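Local coordinates for protein heme oxygenase (PDB 5KZL) that probably cleaves heme oxidatively to biliverdin, carbon monoxide and free iron, as heme oxygenases of this all-helical family do, at residues T12-G17 against S193-S198; L69-I74 against L124-S129; H47-Y52 against F91-W96. The protein carries 1 engineered substitution. One frame throughout, in Å; residues are numbered along the deposited sequence.

How the contacts relate
All three contacts belong to a single helical heme oxygenase fold, and they differ in their relation to the heme. Contact 1 reaches it directly, since R15 holds a heme propionate. Contact 2 lies next to contact 1, their centres about 13 Å apart, and the two touch: H128 NE2 and E197 OE2 are 2.8 Å apart, probably hydrogen-bonded, and A127 CB packs 3.3 Å from S198 OG. The side chain of S129 is about 9 Å from the heme. Contact 3 lies across the chain's centre from both, its centre about 30 Å from that of contact 1 and about 27 Å from that of contact 2, and the side chain of L48 is about 13 Å from the heme.

Contact 1. Residues T12-G17 against S193-S198; sequences TILREG and SILAES. With HEM (protoporphyrin IX containing Fe), chain B.
L14 and L195 meet where segments 12-17 and 193-198 pass each other, the segment axes approaching to 9.7 Å at an angle of 39°. The L14 branch CD2 does most of the touching: it lies 3.6 Å from L195 CA, reaches S198 OG at 3.4 Å and rests near I194 CG2. L195 answers with both methyls. Its CG stands opposite the backbone N (chi1 175°), which sends CD1 to 3.7 Å from G17 CA, directly against the backbone with no side chain between, while CD2 meets I13 CG2 at 3.9 Å. S198 OG donates to I194 O at 3.0 Å, from above the carbonyl plane, and that oxygen also takes S198 N, so the hydroxyl beside L14 is tied back to its own helix. R15 points away from this interface: its NH1 donates a hydrogen bond to heme O2A at 3.0 Å, and NE adds weak hydrogen bonds to both propionate oxygens. Y130 and K174 are hydrogen-bonded to the heme as well. Outward, L14 also packs on Y130 and S198 on A127 and V131, so helix 125-151 borders the seam between helices 10-17 and 188-210.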
loop_
_atom_site.group_PDB
_atom_site.type_symbol
_atom_site.label_atom_id
_atom_site.label_comp_id
_atom_site.label_asym_id
_atom_site.label_seq_id
_atom_site.Cartn_x
_atom_site.Cartn_y
_atom_site.Cartn_z
ATOM N N THR A 12 2.824 17.349 -5.080
ATOM C CA THR A 12 1.897 18.329 -4.487
ATOM C C THR A 12 0.442 18.050 -4.959
ATOM O O THR A 12 -0.482 18.082 -4.149
ATOM C CB THR A 12 2.399 19.748 -4.822
ATOM O OG1 THR A 12 3.644 19.949 -4.144
ATOM C CG2 THR A 12 1.421 20.848 -4.422
ATOM N N ILE A 13 0.258 17.786 -6.263
ATOM C CA ILE A 13 -1.054 17.480 -6.873
ATOM C C ILE A 13 -1.709 16.292 -6.158
ATOM O O ILE A 13 -2.896 16.334 -5.820
ATOM C CB ILE A 13 -0.918 17.254 -8.413
ATOM C CG1 ILE A 13 -0.756 18.603 -9.140
ATOM C CG2 ILE A 13 -2.125 16.471 -8.987
ATOM C CD1 ILE A 13 -0.139 18.507 -10.510
ATOM N N LEU A 14 -0.924 15.231 -5.934
ATOM C CA LEU A 14 -1.404 14.033 -5.261
ATOM C C LEU A 14 -1.693 14.294 -3.794
ATOM O O LEU A 14 -2.725 13.860 -3.315
ATOM C CB LEU A 14 -0.406 12.871 -5.432
ATOM C CG LEU A 14 -0.185 12.389 -6.864
ATOM C CD1 LEU A 14 0.820 11.219 -6.909
ATOM C CD2 LEU A 14 -1.501 11.986 -7.513
ATOM N N ARG A 15 -0.809 15.027 -3.085
ATOM C CA ARG A 15 -1.020 15.331 -1.663
ATOM C C ARG A 15 -2.299 16.165 -1.449
ATOM O O ARG A 15 -3.147 15.805 -0.623
ATOM C CB ARG A 15 0.222 16.044 -1.084
ATOM C CG ARG A 15 0.063 16.527 0.348
ATOM C CD ARG A 15 1.334 17.149 0.890
ATOM N NE ARG A 15 2.340 16.127 1.185
ATOM C CZ ARG A 15 3.563 16.384 1.638
ATOM N NH1 ARG A 15 4.406 15.391 1.889
ATOM N NH2 ARG A 15 3.961 17.639 1.820
ATOM N N GLU A 16 -2.414 17.290 -2.173
ATOM C CA GLU A 16 -3.563 18.192 -2.076
ATOM C C GLU A 16 -4.832 17.539 -2.618
ATOM O O GLU A 16 -5.895 17.689 -2.017
ATOM C CB GLU A 16 -3.282 19.517 -2.797
ATOM C CG GLU A 16 -2.160 20.334 -2.156
ATOM C CD GLU A 16 -1.735 21.586 -2.913
ATOM O OE1 GLU A 16 -2.059 21.713 -4.116
ATOM O OE2 GLU A 16 -1.024 22.421 -2.309
ATOM N N GLY A 17 -4.716 16.822 -3.734
ATOM C CA GLY A 17 -5.862 16.176 -4.366
ATOM C C GLY A 17 -6.447 14.973 -3.648
ATOM O O GLY A 17 -7.584 14.594 -3.940
ATOM N N SER A 193 -4.616 12.478 -14.671
ATOM C CA SER A 193 -5.003 11.064 -14.809
ATOM C C SER A 193 -4.392 10.265 -13.647
ATOM O O SER A 193 -5.053 9.367 -13.095
ATOM C CB SER A 193 -4.533 10.498 -16.147
ATOM O OG SER A 193 -5.174 11.132 -17.245
ATOM N N ILE A 194 -3.147 10.613 -13.238
ATOM C CA ILE A 194 -2.483 9.945 -12.093
ATOM C C ILE A 194 -3.261 10.275 -10.803
ATOM O O ILE A 194 -3.519 9.374 -10.001
ATOM C CB ILE A 194 -0.949 10.228 -11.998
ATOM C CG1 ILE A 194 -0.205 9.667 -13.258
ATOM C CG2 ILE A 194 -0.344 9.589 -10.712
ATOM C CD1 ILE A 194 1.171 10.248 -13.504
ATOM N N LEU A 195 -3.702 11.542 -10.644
ATOM C CA LEU A 195 -4.545 11.924 -9.497
ATOM C C LEU A 195 -5.895 11.131 -9.482
ATOM O O LEU A 195 -6.283 10.603 -8.439
ATOM C CB LEU A 195 -4.771 13.460 -9.480
ATOM C CG LEU A 195 -5.718 14.022 -8.419
ATOM C CD1 LEU A 195 -5.266 13.663 -6.985
ATOM C CD2 LEU A 195 -5.881 15.536 -8.585
ATOM N N ALA A 196 -6.577 11.012 -10.639
ATOM C CA ALA A 196 -7.839 10.261 -10.776
ATOM C C ALA A 196 -7.626 8.787 -10.369
ATOM O O ALA A 196 -8.420 8.238 -9.590
ATOM C CB ALA A 196 -8.337 10.358 -12.210
ATOM N N GLU A 197 -6.486 8.192 -10.783
ATOM C CA GLU A 197 -6.169 6.815 -10.385
ATOM C C GLU A 197 -5.940 6.693 -8.869
ATOM O O GLU A 197 -6.485 5.774 -8.250
ATOM C CB GLU A 197 -5.008 6.222 -11.191
ATOM C CG GLU A 197 -4.836 4.704 -11.003
ATOM C CD GLU A 197 -5.992 3.816 -11.441
ATOM O OE1 GLU A 197 -6.895 4.324 -12.143
ATOM O OE2 GLU A 197 -5.997 2.613 -11.088
ATOM N N SER A 198 -5.215 7.652 -8.277
ATOM C CA SER A 198 -4.936 7.678 -6.833
ATOM C C SER A 198 -6.246 7.677 -6.032
ATOM O O SER A 198 -6.380 6.922 -5.070
ATOM C CB SER A 198 -4.070 8.882 -6.474
ATOM O OG SER A 198 -2.834 8.826 -7.164
HETATM C CHA HEM B . 0.549 9.966 4.916
HETATM C CHB HEM B . -1.930 6.725 2.500
HETATM C CHC HEM B . -4.116 5.511 6.575
HETATM C CHD HEM B . -1.029 8.061 8.984
HETATM C C1A HEM B . 0.067 9.183 3.925
HETATM C C2A HEM B . 0.407 9.354 2.543
HETATM C C3A HEM B . -0.313 8.459 1.872
HETATM C C4A HEM B . -1.062 7.730 2.795
HETATM C CMA HEM B . -0.301 8.212 0.414
HETATM C CAA HEM B . 1.384 10.338 1.948
HETATM C CBA HEM B . 0.797 11.760 1.804
HETATM C CGA HEM B . 1.740 12.623 1.075
HETATM O O1A HEM B . 1.433 13.108 0.029
HETATM O O2A HEM B . 2.839 12.816 1.567
HETATM C C1B HEM B . -2.780 6.106 3.400
HETATM C C2B HEM B . -3.808 5.149 3.017
HETATM C C3B HEM B . -4.409 4.827 4.178
HETATM C C4B HEM B . -3.752 5.593 5.248
HETATM C CMB HEM B . -4.111 4.601 1.665
HETATM C CAB HEM B . -5.482 3.951 4.436
HETATM C CBB HEM B . -6.112 3.599 3.436
HETATM C C1C HEM B . -3.405 5.956 7.631
HETATM C C2C HEM B . -3.527 5.518 8.979
HETATM C C3C HEM B . -2.626 6.253 9.655
HETATM C C4C HEM B . -1.939 7.104 8.717
HETATM C CMC HEM B . -4.471 4.443 9.517
HETATM C CAC HEM B . -2.410 6.159 11.080
HETATM C CBC HEM B . -1.323 6.563 11.597
HETATM C C1D HEM B . -0.412 8.877 8.058
HETATM C C2D HEM B . 0.535 9.957 8.437
HETATM C C3D HEM B . 0.987 10.451 7.312
HETATM C C4D HEM B . 0.313 9.705 6.240
HETATM C CMD HEM B . 0.943 10.341 9.816
HETATM C CAD HEM B . 1.951 11.598 7.186
HETATM C CBD HEM B . 3.358 11.242 7.491
HETATM C CGD HEM B . 4.303 12.390 7.337
HETATM O O1D HEM B . 4.003 13.353 6.740
HETATM O O2D HEM B . 5.385 12.279 7.828
HETATM N NA HEM B . -0.847 8.208 3.992
HETATM N NB HEM B . -2.880 6.299 4.670
HETATM N NC HEM B . -2.478 6.883 7.550
HETATM N ND HEM B . -0.485 8.782 6.748
HETATM FE FE HEM B . -1.656 7.589 5.757
HETATM O O HOH W 1 -0.120 5.925 6.008
#

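Contact 2. Residues L69-I74 against L124-S129; sequences LVLKSI and LLAAHS
In this helical heme oxygenase fold, the loop that follows helix 41-64 folds back over the start of helix 125-151, and L71 and I74 are the residues it presses against L125, A126 and S129. Segment 69-74 is coiled much like a helix but lacks its regular hydrogen bonding; I74 N reaches back to L71 O, a turn that puts both side chains on the helix side. L71 sets its two methyls on neighbouring residues: CD2 lies 3.8 Å from A126 N, while CD1 is near L125 CB at 4.3 Å. One methyl, CD1, makes I74's apolar contacts with the helix, sitting 3.8 Å from A126 CA, 3.9 Å from A126 CB and 4.1 Å from S129 CB. Its branch starts from a crowded position, CG1 lying between the backbone N and the carbonyl carbon (chi1 57°), and from there the extended arm carries CD1 between A126 and S129, about one turn apart. L125 also packs on I117 of helix 105-120 and L62 of helix 41-64, which ties the loop contact into the surrounding bundle. No direct hydrogen bond crosses between the segments. A water joins their polar ends instead: S129 OG, also hydrogen-bonded to Y177 OH, meets it at 2.6 Å, and the water donates to I74 O at 2.7 Å.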
loop_
_atom_site.group_PDB
_atom_site.type_symbol
_atom_site.label_atom_id
_atom_site.label_comp_id
_atom_site.label_asym_id
_atom_site.label_seq_id
_atom_site.Cartn_x
_atom_site.Cartn_y
_atom_site.Cartn_z
ATOM N N LEU A 69 9.279 4.124 -19.497
ATOM C CA LEU A 69 9.955 5.425 -19.404
ATOM C C LEU A 69 9.421 6.323 -18.308
ATOM O O LEU A 69 10.197 7.056 -17.697
ATOM C CB LEU A 69 9.968 6.167 -20.760
ATOM C CG LEU A 69 10.866 5.588 -21.875
ATOM C CD1 LEU A 69 10.866 6.503 -23.077
ATOM C CD2 LEU A 69 12.297 5.441 -21.407
ATOM N N VAL A 70 8.117 6.244 -18.024
ATOM C CA VAL A 70 7.536 7.046 -16.955
ATOM C C VAL A 70 7.862 6.436 -15.584
ATOM O O VAL A 70 8.273 7.172 -14.686
ATOM C CB VAL A 70 6.026 7.324 -17.184
ATOM C CG1 VAL A 70 5.350 7.858 -15.926
ATOM C CG2 VAL A 70 5.828 8.288 -18.350
ATOM N N LEU A 71 7.743 5.102 -15.434
ATOM C CA LEU A 71 7.967 4.437 -14.151
ATOM C C LEU A 71 9.435 4.261 -13.748
ATOM O O LEU A 71 9.705 4.083 -12.563
ATOM C CB LEU A 71 7.244 3.079 -14.077
ATOM C CG LEU A 71 5.728 3.051 -14.357
ATOM C CD1 LEU A 71 5.239 1.618 -14.383
ATOM C CD2 LEU A 71 4.942 3.832 -13.299
ATOM N N LYS A 72 10.376 4.284 -14.713
ATOM C CA LYS A 72 11.811 4.069 -14.479
ATOM C C LYS A 72 12.372 4.770 -13.228
ATOM O O LYS A 72 13.024 4.117 -12.413
ATOM C CB LYS A 72 12.622 4.461 -15.728
ATOM C CG LYS A 72 13.203 3.268 -16.461
ATOM C CD LYS A 72 14.179 3.694 -17.548
ATOM C CE LYS A 72 14.404 2.590 -18.553
ATOM N NZ LYS A 72 15.517 2.912 -19.482
ATOM N N SER A 73 12.073 6.072 -13.044
ATOM C CA SER A 73 12.577 6.833 -11.898
ATOM C C SER A 73 11.888 6.520 -10.550
ATOM O O SER A 73 12.372 6.993 -9.512
ATOM C CB SER A 73 12.558 8.329 -12.183
ATOM O OG SER A 73 11.260 8.746 -12.557
ATOM N N ILE A 74 10.813 5.699 -10.544
ATOM C CA ILE A 74 10.175 5.280 -9.277
ATOM C C ILE A 74 10.349 3.760 -9.093
ATOM O O ILE A 74 9.581 3.112 -8.387
ATOM C CB ILE A 74 8.722 5.782 -9.014
ATOM C CG1 ILE A 74 7.751 5.367 -10.146
ATOM C CG2 ILE A 74 8.721 7.314 -8.749
ATOM C CD1 ILE A 74 6.267 5.293 -9.762
ATOM N N LEU A 124 -0.113 4.703 -14.966
ATOM C CA LEU A 124 -1.016 4.911 -13.821
ATOM C C LEU A 124 -0.631 4.069 -12.578
ATOM O O LEU A 124 -1.154 4.322 -11.487
ATOM C CB LEU A 124 -2.496 4.704 -14.201
ATOM C CG LEU A 124 -3.128 5.668 -15.238
ATOM C CD1 LEU A 124 -4.580 5.300 -15.477
ATOM C CD2 LEU A 124 -3.067 7.120 -14.771
ATOM N N LEU A 125 0.305 3.096 -12.731
ATOM C CA LEU A 125 0.809 2.335 -11.576
ATOM C C LEU A 125 1.551 3.287 -10.613
ATOM O O LEU A 125 1.692 2.969 -9.425
ATOM C CB LEU A 125 1.728 1.176 -12.015
ATOM C CG LEU A 125 1.031 -0.014 -12.682
ATOM C CD1 LEU A 125 2.051 -1.046 -13.145
ATOM C CD2 LEU A 125 -0.016 -0.668 -11.739
ATOM N N ALA A 126 1.946 4.490 -11.106
ATOM C CA ALA A 126 2.548 5.528 -10.255
ATOM C C ALA A 126 1.584 5.871 -9.117
ATOM O O ALA A 126 2.031 6.103 -8.000
ATOM C CB ALA A 126 2.869 6.787 -11.068
ATOM N N ALA A 127 0.260 5.896 -9.402
ATOM C CA ALA A 127 -0.799 6.176 -8.415
ATOM C C ALA A 127 -0.865 5.103 -7.331
ATOM O O ALA A 127 -1.037 5.419 -6.158
ATOM C CB ALA A 127 -2.143 6.272 -9.096
ATOM N N HIS A 128 -0.703 3.853 -7.731
ATOM C CA HIS A 128 -0.695 2.679 -6.876
ATOM C C HIS A 128 0.519 2.689 -5.940
ATOM O O HIS A 128 0.362 2.491 -4.731
ATOM C CB HIS A 128 -0.781 1.437 -7.765
ATOM C CG HIS A 128 -2.148 1.264 -8.365
ATOM N ND1 HIS A 128 -3.058 0.376 -7.835
ATOM C CD2 HIS A 128 -2.738 1.932 -9.389
ATOM C CE1 HIS A 128 -4.147 0.477 -8.581
ATOM N NE2 HIS A 128 -4.014 1.417 -9.517
ATOM N N SER A 129 1.715 2.967 -6.502
ATOM C CA SER A 129 2.957 3.157 -5.756
ATOM C C SER A 129 2.761 4.301 -4.710
ATOM O O SER A 129 2.995 4.081 -3.528
ATOM C CB SER A 129 4.089 3.511 -6.712
ATOM O OG SER A 129 5.198 3.944 -5.947
HETATM O O HOH W 2 7.457 2.835 -6.672
#

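Contact 3. Residues H47-Y52 against F91-W96; sequences HLEAFY and FFYGTW
Segment 47-52 of helix 41-64 and the end of helix 82-93 stay well apart, L48 and F92 being the nearest CA pair on the helical part at 9.6 Å, so the contact is made by side chains alone. After Y93 the chain leaves the helix at G94, whose positive phi suits glycine, and turns back so that W96 also faces the first segment. E49 carries the polar part. Its straight side chain takes OE2 to W96 NE1, which donates at 3.0 Å with an N-H...O angle of 147°. NE1 comes from above the carboxylate plane, while OE2 sits at the indole edge, tilted modestly from its plane. Y93 OH lies 2.6 Å from E49 OE2; the Y93 ring and the carboxylate have nearly parallel planes (12° apart), although the two side chains cross at about a right angle. W96, its ring swung away from the backbone N (chi1 -175°), turns the edge of its six-membered ring toward one face of Y52. In this T-shaped pair the centroids are 5.1 Å apart; CZ3 lies over the face, displaced toward the rim, and W96 CH2 is 3.6 Å from Y52 CD2. At the other end L48 CD1 touches F92 CD2 at 3.6 Å. Around this, H101 stacks on W96 and meets Y93, L48 packs on L85 and Y52 on L86 along helix 82-93, and F92 reaches L151 of helix 125-151, so the contact joins helix 41-64 to helix 82-93 and the turn that follows it.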
loop_
_atom_site.group_PDB
_atom_site.type_symbol
_atom_site.label_atom_id
_atom_site.label_comp_id
_atom_site.label_asym_id
_atom_site.label_seq_id
_atom_site.Cartn_x
_atom_site.Cartn_y
_atom_site.Cartn_z
ATOM N N HIS A 47 -7.061 -8.856 7.318
ATOM C CA HIS A 47 -6.632 -7.572 6.790
ATOM C C HIS A 47 -5.254 -7.764 6.088
ATOM O O HIS A 47 -5.091 -7.311 4.950
ATOM C CB HIS A 47 -6.617 -6.568 7.954
ATOM C CG HIS A 47 -5.584 -5.496 7.883
ATOM N ND1 HIS A 47 -5.843 -4.297 7.250
ATOM C CD2 HIS A 47 -4.359 -5.436 8.457
ATOM C CE1 HIS A 47 -4.760 -3.553 7.437
ATOM N NE2 HIS A 47 -3.828 -4.211 8.123
ATOM N N LEU A 48 -4.305 -8.512 6.720
ATOM C CA LEU A 48 -3.007 -8.826 6.088
ATOM C C LEU A 48 -3.173 -9.707 4.849
ATOM O O LEU A 48 -2.395 -9.558 3.916
ATOM C CB LEU A 48 -1.988 -9.503 7.056
ATOM C CG LEU A 48 -1.591 -8.736 8.324
ATOM C CD1 LEU A 48 -0.825 -9.630 9.287
ATOM C CD2 LEU A 48 -0.811 -7.461 8.013
ATOM N N GLU A 49 -4.172 -10.606 4.831
ATOM C CA GLU A 49 -4.394 -11.472 3.664
ATOM C C GLU A 49 -4.753 -10.653 2.463
ATOM O O GLU A 49 -4.217 -10.909 1.395
ATOM C CB GLU A 49 -5.513 -12.462 3.917
ATOM C CG GLU A 49 -5.132 -13.507 4.935
ATOM C CD GLU A 49 -6.270 -14.444 5.256
ATOM O OE1 GLU A 49 -7.418 -14.168 4.851
ATOM O OE2 GLU A 49 -6.002 -15.474 5.901
ATOM N N ALA A 50 -5.679 -9.680 2.632
ATOM C CA ALA A 50 -6.102 -8.792 1.550
ATOM C C ALA A 50 -4.889 -8.015 1.015
ATOM O O ALA A 50 -4.720 -7.948 -0.196
ATOM C CB ALA A 50 -7.181 -7.829 2.034
ATOM N N PHE A 51 -4.019 -7.489 1.914
ATOM C CA PHE A 51 -2.803 -6.776 1.511
ATOM C C PHE A 51 -1.825 -7.714 0.816
ATOM O O PHE A 51 -1.207 -7.310 -0.164
ATOM C CB PHE A 51 -2.142 -6.077 2.706
ATOM C CG PHE A 51 -2.755 -4.746 3.091
ATOM C CD1 PHE A 51 -3.387 -3.945 2.139
ATOM C CD2 PHE A 51 -2.631 -4.253 4.387
ATOM C CE1 PHE A 51 -3.928 -2.704 2.493
ATOM C CE2 PHE A 51 -3.126 -2.995 4.722
ATOM C CZ PHE A 51 -3.803 -2.243 3.785
ATOM N N TYR A 52 -1.708 -8.964 1.286
ATOM C CA TYR A 52 -0.832 -9.905 0.588
ATOM C C TYR A 52 -1.173 -9.977 -0.915
ATOM O O TYR A 52 -0.272 -9.837 -1.751
ATOM C CB TYR A 52 -0.856 -11.308 1.203
ATOM C CG TYR A 52 -0.090 -12.271 0.316
ATOM C CD1 TYR A 52 1.302 -12.304 0.332
ATOM C CD2 TYR A 52 -0.747 -13.033 -0.651
ATOM C CE1 TYR A 52 2.019 -13.132 -0.538
ATOM C CE2 TYR A 52 -0.045 -13.871 -1.516
ATOM C CZ TYR A 52 1.341 -13.910 -1.462
ATOM O OH TYR A 52 2.040 -14.716 -2.326
ATOM N N PHE A 91 3.452 -15.507 11.238
ATOM C CA PHE A 91 3.401 -15.276 12.689
ATOM C C PHE A 91 1.967 -15.489 13.225
ATOM O O PHE A 91 1.779 -16.152 14.251
ATOM C CB PHE A 91 3.929 -13.877 13.080
ATOM C CG PHE A 91 3.659 -13.552 14.539
ATOM C CD1 PHE A 91 4.454 -14.094 15.548
ATOM C CD2 PHE A 91 2.560 -12.785 14.904
ATOM C CE1 PHE A 91 4.171 -13.836 16.893
ATOM C CE2 PHE A 91 2.258 -12.555 16.247
ATOM C CZ PHE A 91 3.065 -13.080 17.233
ATOM N N PHE A 92 0.970 -14.899 12.549
ATOM C CA PHE A 92 -0.417 -15.010 13.001
ATOM C C PHE A 92 -1.051 -16.402 12.791
ATOM O O PHE A 92 -1.812 -16.870 13.650
ATOM C CB PHE A 92 -1.291 -13.912 12.375
ATOM C CG PHE A 92 -0.930 -12.568 12.956
ATOM C CD1 PHE A 92 -1.295 -12.233 14.251
ATOM C CD2 PHE A 92 -0.149 -11.666 12.233
ATOM C CE1 PHE A 92 -0.895 -11.017 14.817
ATOM C CE2 PHE A 92 0.249 -10.454 12.796
ATOM C CZ PHE A 92 -0.135 -10.131 14.081
ATOM N N TYR A 93 -0.761 -17.046 11.658
ATOM C CA TYR A 93 -1.391 -18.330 11.339
ATOM C C TYR A 93 -0.602 -19.591 11.709
ATOM O O TYR A 93 -1.191 -20.683 11.712
ATOM C CB TYR A 93 -1.740 -18.377 9.859
ATOM C CG TYR A 93 -2.955 -17.551 9.509
ATOM C CD1 TYR A 93 -4.243 -18.036 9.736
ATOM C CD2 TYR A 93 -2.824 -16.304 8.909
ATOM C CE1 TYR A 93 -5.367 -17.286 9.404
ATOM C CE2 TYR A 93 -3.948 -15.550 8.555
ATOM C CZ TYR A 93 -5.217 -16.045 8.810
ATOM O OH TYR A 93 -6.340 -15.317 8.487
ATOM N N GLY A 94 0.708 -19.452 11.932
ATOM C CA GLY A 94 1.608 -20.572 12.188
ATOM C C GLY A 94 2.085 -21.095 10.846
ATOM O O GLY A 94 3.283 -21.181 10.585
ATOM N N THR A 95 1.122 -21.394 9.956
ATOM C CA THR A 95 1.335 -21.817 8.578
ATOM C C THR A 95 0.224 -21.167 7.747
ATOM O O THR A 95 -0.958 -21.398 8.015
ATOM C CB THR A 95 1.457 -23.355 8.457
ATOM O OG1 THR A 95 1.426 -23.705 7.081
ATOM C CG2 THR A 95 0.369 -24.122 9.225
ATOM N N TRP A 96 0.588 -20.298 6.799
ATOM C CA TRP A 96 -0.456 -19.681 6.008
ATOM C C TRP A 96 -0.551 -20.306 4.631
ATOM O O TRP A 96 0.356 -20.177 3.823
ATOM C CB TRP A 96 -0.358 -18.147 5.964
ATOM C CG TRP A 96 -1.501 -17.498 5.245
ATOM C CD1 TRP A 96 -2.793 -17.383 5.682
ATOM C CD2 TRP A 96 -1.450 -16.852 3.967
ATOM N NE1 TRP A 96 -3.548 -16.705 4.751
ATOM C CE2 TRP A 96 -2.752 -16.380 3.681
ATOM C CE3 TRP A 96 -0.427 -16.619 3.032
ATOM C CZ2 TRP A 96 -3.063 -15.709 2.490
ATOM C CZ3 TRP A 96 -0.736 -15.951 1.853
ATOM C CH2 TRP A 96 -2.037 -15.498 1.595
#